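Local coordinates for Non-reducing end alpha-L-arabinofuranosidase BoGH43B (Bacteroides ovatus, PDB 5JOZ), which hydrolyses terminal non-reducing alpha-L-arabinofuranoside residues from xyloglucan branches, converting the 'S' units to 'X' units, at residues F325-A330 / T353-P358; D133-F138 / L149-P154. All coordinates share one frame; numbering follows the deposited sequence.

Interaction 1 of 2, residues F325-A330 / T353-P358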
ATOM      1  N   PHE A 325       3.393   8.016   7.469  1.00 23.64           N
ATOM      2  CA  PHE A 325       4.643   8.061   8.236  1.00 22.30           C
ATOM      3  C   PHE A 325       5.438   6.773   8.068  1.00 20.52           C
ATOM      4  O   PHE A 325       4.890   5.753   7.656  1.00 22.30           O
ATOM      5  CB  PHE A 325       4.321   8.242   9.721  1.00 20.28           C
ATOM      6  CG  PHE A 325       3.510   9.451  10.008  1.00 19.53           C
ATOM      7  CD1 PHE A 325       2.116   9.418   9.881  1.00 21.81           C
ATOM      8  CD2 PHE A 325       4.120  10.634  10.394  1.00 19.17           C
ATOM      9  CE1 PHE A 325       1.343  10.552  10.124  1.00 19.24           C
ATOM     10  CE2 PHE A 325       3.354  11.769  10.649  1.00 20.16           C
ATOM     11  CZ  PHE A 325       1.970  11.727  10.508  1.00 20.79           C
ATOM     12  N   ILE A 326       6.724   6.833   8.404  1.00 20.44           N
ATOM     13  CA  ILE A 326       7.598   5.658   8.454  1.00 22.91           C
ATOM     14  C   ILE A 326       7.668   5.115   9.900  1.00 25.72           C
ATOM     15  O   ILE A 326       8.122   5.818  10.808  1.00 24.36           O
ATOM     16  CB  ILE A 326       9.009   5.996   7.958  1.00 20.61           C
ATOM     17  CG1 ILE A 326       8.953   6.516   6.502  1.00 23.20           C
ATOM     18  CG2 ILE A 326       9.893   4.761   8.065  1.00 22.16           C
ATOM     19  CD1 ILE A 326      10.268   7.019   5.935  1.00 21.02           C
ATOM     20  N   ARG A 327       7.210   3.874  10.100  1.00 25.68           N
ATOM     21  CA  ARG A 327       7.136   3.226  11.435  1.00 23.47           C
ATOM     22  C   ARG A 327       6.293   4.058  12.404  1.00 28.51           C
ATOM     23  O   ARG A 327       5.400   4.757  11.940  1.00 32.63           O
ATOM     24  CB  ARG A 327       8.532   2.904  11.952  1.00 24.00           C
ATOM     25  CG  ARG A 327       9.339   2.124  10.924  1.00 25.65           C
ATOM     26  CD  ARG A 327      10.613   1.526  11.497  1.00 26.78           C
ATOM     27  NE  ARG A 327      11.415   0.934  10.428  1.00 30.06           N
ATOM     28  CZ  ARG A 327      12.127   1.628   9.538  1.00 32.29           C
ATOM     29  NH1 ARG A 327      12.207   2.958   9.608  1.00 34.32           N
ATOM     30  NH2 ARG A 327      12.796   0.987   8.580  1.00 32.44           N
ATOM     31  N   ASN A 328       6.543   3.997  13.716  1.00 27.61           N
ATOM     32  CA  ASN A 328       5.698   4.685  14.703  1.00 27.85           C
ATOM     33  C   ASN A 328       6.132   6.147  14.976  1.00 32.51           C
ATOM     34  O   ASN A 328       7.137   6.379  15.650  1.00 33.78           O
ATOM     35  CB  ASN A 328       5.681   3.890  16.001  1.00 29.83           C
ATOM     36  CG  ASN A 328       5.118   2.491  15.804  1.00 31.85           C
ATOM     37  OD1 ASN A 328       5.843   1.492  15.861  1.00 32.55           O
ATOM     38  ND2 ASN A 328       3.824   2.418  15.534  1.00 32.44           N
ATOM     39  N   PRO A 329       5.375   7.135  14.452  1.00 30.37           N
ATOM     40  CA  PRO A 329       5.805   8.517  14.592  1.00 32.92           C
ATOM     41  C   PRO A 329       5.568   9.100  15.991  1.00 32.62           C
ATOM     42  O   PRO A 329       4.482   8.963  16.543  1.00 28.03           O
ATOM     43  CB  PRO A 329       4.938   9.247  13.551  1.00 32.08           C
ATOM     44  CG  PRO A 329       3.677   8.468  13.545  1.00 30.95           C
ATOM     45  CD  PRO A 329       4.137   7.042  13.653  1.00 30.67           C
ATOM     46  N   ALA A 330       6.583   9.753  16.551  1.00 31.74           N
ATOM     47  CA  ALA A 330       6.379  10.556  17.763  1.00 35.27           C
ATOM     48  C   ALA A 330       5.722  11.875  17.348  1.00 32.78           C
ATOM     49  O   ALA A 330       6.263  12.603  16.511  1.00 27.72           O
ATOM     50  CB  ALA A 330       7.696  10.809  18.476  1.00 34.12           C
ATOM     51  N   THR A 353      18.694   5.970   7.883  1.00 47.53           N
ATOM     52  CA  THR A 353      19.720   4.959   8.176  1.00 50.39           C
ATOM     53  C   THR A 353      19.453   4.088   9.414  1.00 50.20           C
ATOM     54  O   THR A 353      20.137   3.082   9.600  1.00 45.24           O
ATOM     55  CB  THR A 353      21.106   5.629   8.346  1.00 60.22           C
ATOM     56  OG1 THR A 353      21.266   6.657   7.361  1.00 63.05           O
ATOM     57  CG2 THR A 353      22.254   4.618   8.210  1.00 67.80           C
ATOM     58  N   THR A 354      18.501   4.473  10.266  1.00 46.68           N
ATOM     59  CA  THR A 354      18.019   3.591  11.339  1.00 52.25           C
ATOM     60  C   THR A 354      16.631   3.051  11.031  1.00 48.26           C
ATOM     61  O   THR A 354      15.951   3.526  10.128  1.00 48.73           O
ATOM     62  CB  THR A 354      17.960   4.311  12.704  1.00 57.02           C
ATOM     63  OG1 THR A 354      17.063   5.432  12.629  1.00 53.38           O
ATOM     64  CG2 THR A 354      19.355   4.773  13.129  1.00 62.89           C
ATOM     65  N   ASN A 355      16.222   2.064  11.817  1.00 51.63           N
ATOM     66  CA  ASN A 355      14.873   1.518  11.769  1.00 49.52           C
ATOM     67  C   ASN A 355      14.019   2.053  12.940  1.00 46.61           C
ATOM     68  O   ASN A 355      13.609   1.308  13.827  1.00 45.49           O
ATOM     69  CB  ASN A 355      14.923  -0.024  11.782  1.00 51.58           C
ATOM     70  CG  ASN A 355      15.498  -0.617  10.501  1.00 45.42           C
ATOM     71  OD1 ASN A 355      15.891   0.097   9.577  1.00 49.55           O
ATOM     72  ND2 ASN A 355      15.537  -1.944  10.442  1.00 39.08           N
ATOM     73  N   ASP A 356      13.787   3.360  12.960  1.00 53.04           N
ATOM     74  CA  ASP A 356      12.656   3.920  13.717  1.00 51.92           C
ATOM     75  C   ASP A 356      11.990   4.979  12.832  1.00 35.88           C
ATOM     76  O   ASP A 356      11.882   4.741  11.633  1.00 35.07           O
ATOM     77  CB  ASP A 356      13.038   4.362  15.149  1.00 55.53           C
ATOM     78  CG  ASP A 356      14.105   5.417  15.188  1.00 56.45           C
ATOM     79  OD1 ASP A 356      14.856   5.559  14.192  1.00 61.26           O
ATOM     80  OD2 ASP A 356      14.191   6.090  16.239  1.00 52.36           O
ATOM     81  N   SER A 357      11.528   6.105  13.378  1.00 30.97           N
ATOM     82  CA  SER A 357      10.649   7.004  12.635  1.00 26.32           C
ATOM     83  C   SER A 357      11.274   8.381  12.405  1.00 27.43           C
ATOM     84  O   SER A 357      11.225   9.245  13.295  1.00 22.34           O
ATOM     85  CB  SER A 357       9.314   7.137  13.357  1.00 27.26           C
ATOM     86  OG  SER A 357       8.365   7.797  12.545  1.00 27.98           O
ATOM     87  N   PRO A 358      11.843   8.603  11.196  1.00 25.74           N
ATOM     88  CA  PRO A 358      12.310   9.936  10.835  1.00 24.58           C
ATOM     89  C   PRO A 358      11.150  10.908  10.608  1.00 25.55           C
ATOM     90  O   PRO A 358      10.036  10.478  10.325  1.00 23.78           O
ATOM     91  CB  PRO A 358      13.078   9.703   9.531  1.00 26.71           C
ATOM     92  CG  PRO A 358      12.544   8.444   8.967  1.00 26.22           C
ATOM     93  CD  PRO A 358      11.910   7.661  10.062  1.00 25.39           C
TER
HETATM   94  O   HOH W   1       7.865   9.048   9.788  1.00 18.60           O
HETATM   95  O   HOH W   2       9.237   9.753  15.615  1.00 35.04           O
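Ser-357 and Arg-327 each donate to a backbone carbonyl opposite, and packing is tight around these two bonds. Ser-357 OG, anti to the backbone N (chi1 -169°), meets Ile-326 O at 2.6 Å, nearly along the C=O axis. A water accepts from Ile-326 N and donates to this hydroxyl. Pro-358 CD packs 4.0 Å from Ile-326 CB, the side chains crossing at about a right angle. Arg-327 runs extended from CG to NE, and its NH1 donates to Asp-356 O at 2.7 Å in the carbonyl plane, though bent, the oxygen tilted out of the guanidinium plane. Asn-355 CA sits 3.5 Å above that plane, over its centre, and the Asn-355 amide stacks there, 14° from parallel. NH2 forms a salt bridge with Asp-395, and NE hydrogen-bonds to Cys-68 O. A methionine in place of Arg-327 would probably leave Asp-395 without its charged mate and Asp-356 O without this donor. On the looser side, where Asn-355 and Asp-356 are partly exposed, another water accepts from Ala-330 N and donates to Ser-357 O. Side-chain donors, one a delocalised cation, join the end of strand 325-326 and the turn after it to loop 353-358 in the concanavalin A-like domain.

Interaction 2 of 2, residues D133-F138 / L149-P154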
ATOM      1  N   ASP A 133     -21.480 -21.130   8.352  1.00 51.46           N
ATOM      2  CA  ASP A 133     -22.182 -22.094   9.232  1.00 54.63           C
ATOM      3  C   ASP A 133     -22.003 -21.724  10.717  1.00 56.54           C
ATOM      4  O   ASP A 133     -21.807 -22.597  11.563  1.00 60.98           O
ATOM      5  CB  ASP A 133     -21.725 -23.562   8.957  1.00 58.07           C
ATOM      6  CG  ASP A 133     -22.305 -24.155   7.648  1.00 69.24           C
ATOM      7  OD1 ASP A 133     -23.509 -23.946   7.363  1.00 68.60           O
ATOM      8  OD2 ASP A 133     -21.565 -24.869   6.919  1.00 59.27           O
ATOM      9  N   GLY A 134     -22.055 -20.425  11.017  1.00 58.80           N
ATOM     10  CA  GLY A 134     -21.785 -19.915  12.370  1.00 58.31           C
ATOM     11  C   GLY A 134     -20.394 -20.168  12.951  1.00 50.63           C
ATOM     12  O   GLY A 134     -20.221 -20.141  14.169  1.00 55.60           O
ATOM     13  N   LYS A 135     -19.405 -20.401  12.089  1.00 46.63           N
ATOM     14  CA  LYS A 135     -18.018 -20.639  12.499  1.00 45.06           C
ATOM     15  C   LYS A 135     -17.105 -19.647  11.806  1.00 44.75           C
ATOM     16  O   LYS A 135     -17.373 -19.217  10.677  1.00 37.07           O
ATOM     17  CB  LYS A 135     -17.558 -22.039  12.110  1.00 46.48           C
ATOM     18  CG  LYS A 135     -18.400 -23.162  12.681  1.00 56.94           C
ATOM     19  CD  LYS A 135     -17.798 -24.517  12.348  1.00 57.38           C
ATOM     20  CE  LYS A 135     -18.593 -25.650  12.976  1.00 58.52           C
ATOM     21  NZ  LYS A 135     -17.725 -26.840  13.164  1.00 61.28           N
ATOM     22  N   MET A 136     -16.013 -19.309  12.482  1.00 43.99           N
ATOM     23  CA  MET A 136     -14.991 -18.421  11.950  1.00 42.47           C
ATOM     24  C   MET A 136     -13.779 -19.263  11.563  1.00 40.82           C
ATOM     25  O   MET A 136     -12.970 -19.630  12.427  1.00 33.22           O
ATOM     26  CB  MET A 136     -14.626 -17.373  12.999  1.00 42.13           C
ATOM     27  CG  MET A 136     -13.505 -16.423  12.620  1.00 43.86           C
ATOM     28  SD  MET A 136     -13.299 -15.218  13.941  1.00 42.42           S
ATOM     29  CE  MET A 136     -11.648 -14.603  13.637  1.00 42.39           C
ATOM     30  N   TYR A 137     -13.663 -19.559  10.261  1.00 36.27           N
ATOM     31  CA  TYR A 137     -12.551 -20.352   9.726  1.00 33.71           C
ATOM     32  C   TYR A 137     -11.288 -19.509   9.577  1.00 34.43           C
ATOM     33  O   TYR A 137     -11.365 -18.338   9.228  1.00 40.97           O
ATOM     34  CB  TYR A 137     -12.913 -20.986   8.374  1.00 31.58           C
ATOM     35  CG  TYR A 137     -13.852 -22.150   8.497  1.00 30.63           C
ATOM     36  CD1 TYR A 137     -13.362 -23.443   8.647  1.00 29.92           C
ATOM     37  CD2 TYR A 137     -15.233 -21.967   8.456  1.00 32.08           C
ATOM     38  CE1 TYR A 137     -14.224 -24.520   8.777  1.00 32.69           C
ATOM     39  CE2 TYR A 137     -16.102 -23.046   8.571  1.00 32.27           C
ATOM     40  CZ  TYR A 137     -15.587 -24.313   8.738  1.00 30.69           C
ATOM     41  OH  TYR A 137     -16.426 -25.386   8.852  1.00 40.05           O
ATOM     42  N   PHE A 138     -10.141 -20.126   9.846  1.00 33.65           N
ATOM     43  CA  PHE A 138      -8.818 -19.512   9.693  1.00 31.88           C
ATOM     44  C   PHE A 138      -8.100 -20.409   8.709  1.00 31.49           C
ATOM     45  O   PHE A 138      -7.955 -21.596   8.970  1.00 29.25           O
ATOM     46  CB  PHE A 138      -8.066 -19.467  11.037  1.00 32.38           C
ATOM     47  CG  PHE A 138      -6.628 -18.975  10.947  1.00 30.57           C
ATOM     48  CD1 PHE A 138      -5.592 -19.829  10.540  1.00 26.76           C
ATOM     49  CD2 PHE A 138      -6.298 -17.671  11.323  1.00 30.81           C
ATOM     50  CE1 PHE A 138      -4.274 -19.386  10.474  1.00 25.65           C
ATOM     51  CE2 PHE A 138      -4.975 -17.218  11.259  1.00 30.94           C
ATOM     52  CZ  PHE A 138      -3.960 -18.076  10.834  1.00 27.32           C
ATOM     53  N   LEU A 149      -6.189 -25.304   7.787  1.00 26.74           N
ATOM     54  CA  LEU A 149      -7.502 -24.813   8.179  1.00 27.98           C
ATOM     55  C   LEU A 149      -7.721 -25.069   9.673  1.00 32.72           C
ATOM     56  O   LEU A 149      -7.256 -26.074  10.208  1.00 39.54           O
ATOM     57  CB  LEU A 149      -8.592 -25.510   7.369  1.00 26.05           C
ATOM     58  CG  LEU A 149      -9.989 -24.889   7.445  1.00 27.81           C
ATOM     59  CD1 LEU A 149     -10.045 -23.502   6.797  1.00 27.42           C
ATOM     60  CD2 LEU A 149     -10.988 -25.827   6.782  1.00 29.30           C
ATOM     61  N   GLY A 150      -8.437 -24.152  10.319  1.00 32.15           N
ATOM     62  CA  GLY A 150      -8.809 -24.245  11.735  1.00 31.86           C
ATOM     63  C   GLY A 150     -10.074 -23.431  11.991  1.00 35.62           C
ATOM     64  O   GLY A 150     -10.576 -22.749  11.090  1.00 37.22           O
ATOM     65  N   VAL A 151     -10.605 -23.521  13.208  1.00 36.15           N
ATOM     66  CA  VAL A 151     -11.793 -22.762  13.606  1.00 35.00           C
ATOM     67  C   VAL A 151     -11.418 -21.970  14.838  1.00 35.14           C
ATOM     68  O   VAL A 151     -10.614 -22.417  15.652  1.00 40.70           O
ATOM     69  CB  VAL A 151     -13.015 -23.672  13.863  1.00 34.19           C
ATOM     70  CG1 VAL A 151     -14.274 -22.846  14.139  1.00 30.21           C
ATOM     71  CG2 VAL A 151     -13.244 -24.577  12.658  1.00 37.50           C
ATOM     72  N   MET A 152     -12.008 -20.790  14.955  1.00 36.71           N
ATOM     73  CA  MET A 152     -11.542 -19.759  15.856  1.00 41.88           C
ATOM     74  C   MET A 152     -12.750 -19.142  16.557  1.00 40.48           C
ATOM     75  O   MET A 152     -13.816 -18.990  15.954  1.00 37.06           O
ATOM     76  CB  MET A 152     -10.783 -18.717  15.023  1.00 52.37           C
ATOM     77  CG  MET A 152      -9.796 -17.834  15.768  1.00 55.98           C
ATOM     78  SD  MET A 152      -8.891 -16.756  14.629  1.00 53.28           S
ATOM     79  CE  MET A 152      -7.293 -17.561  14.574  1.00 43.57           C
ATOM     80  N   ASP A 153     -12.584 -18.828  17.837  1.00 42.61           N
ATOM     81  CA  ASP A 153     -13.596 -18.116  18.617  1.00 41.80           C
ATOM     82  C   ASP A 153     -13.460 -16.624  18.305  1.00 45.34           C
ATOM     83  O   ASP A 153     -12.392 -16.051  18.546  1.00 43.65           O
ATOM     84  CB  ASP A 153     -13.390 -18.372  20.118  1.00 47.26           C
ATOM     85  CG  ASP A 153     -14.274 -17.501  21.004  1.00 45.35           C
ATOM     86  OD1 ASP A 153     -15.517 -17.555  20.899  1.00 47.99           O
ATOM     87  OD2 ASP A 153     -13.711 -16.765  21.827  1.00 51.15           O
ATOM     88  N   PRO A 154     -14.528 -15.989  17.771  1.00 49.19           N
ATOM     89  CA  PRO A 154     -14.477 -14.547  17.456  1.00 55.43           C
ATOM     90  C   PRO A 154     -14.054 -13.626  18.608  1.00 57.96           C
ATOM     91  O   PRO A 154     -13.349 -12.650  18.377  1.00 50.67           O
ATOM     92  CB  PRO A 154     -15.921 -14.224  17.041  1.00 53.38           C
ATOM     93  CG  PRO A 154     -16.484 -15.514  16.559  1.00 50.07           C
ATOM     94  CD  PRO A 154     -15.815 -16.592  17.359  1.00 49.52           C
TER
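Tyr-137 and Val-151 face each other as a non-hydrogen-bonded pair in the antiparallel beta hairpin of strands 135-141 and 146-152, the two middle strands of one four-stranded blade of the GH43 five-bladed beta-propeller. Their CA atoms are 4.6 Å apart, and the short strand axes twist well away from strictly antiparallel. The two side chains lie side by side and point the same way, with Val-151 CG2 4.0 Å from Tyr-137 CE1. Leu-149 crosses the same ring obliquely, both its methyls approaching CD1, while Phe-180 meets the ring from the neighbouring blade.

Met-136, Phe-138 and Met-152 occupy the other sheet face. Met-136 is fully extended, which carries its sulfur alongside Pro-154 and its CE to within 3.6 Å of Met-152 SD. Met-152 starts extended but bends at its last torsion, turning CE toward the Phe-138 ring. Its sulfur makes an oblique Met-aromatic contact, 5.5 Å from the ring centroid and 63° off the normal. Phe-159 meets the Phe-138 ring edge-to-face, and the Phe-138 side chain lies about 9 Å from that of Asp-126, the inferred pKa-modulating residue.

Opposite Phe-138 stands Gly-150, and the pair exchanges two backbone hydrogen bonds: Phe-138 N to Gly-150 O is nearly straight at 167°, whereas the return bond is more bent. The bond from Met-152 N to Met-136 O is weak. Between the two segments, the closest side-chain-to-side-chain approach is Met-152 CE to Phe-138 CD2, at 3.4 Å.

In the fold
From the N terminus, the chain first reaches interaction 2, where segments 133-138 and 149-154 close a hairpin with ten residues between the segments, six of them strand, inside one blade of the catalytic propeller. It then completes the later blades before entering the concanavalin A-like domain. There interaction 1 closes a loop of 22 residues, bringing 353-358, which leads into strand 359-364, back to 325-330. The two closures follow in series and neither nest nor cross; the nearest atoms of interaction 1 and interaction 2 are about 22 Å apart. Interaction 2 is local to its domain, whereas interaction 1 lies at a domain boundary: strand 325-326 pairs with strand 35-36 of the catalytic part, tying the two domains together.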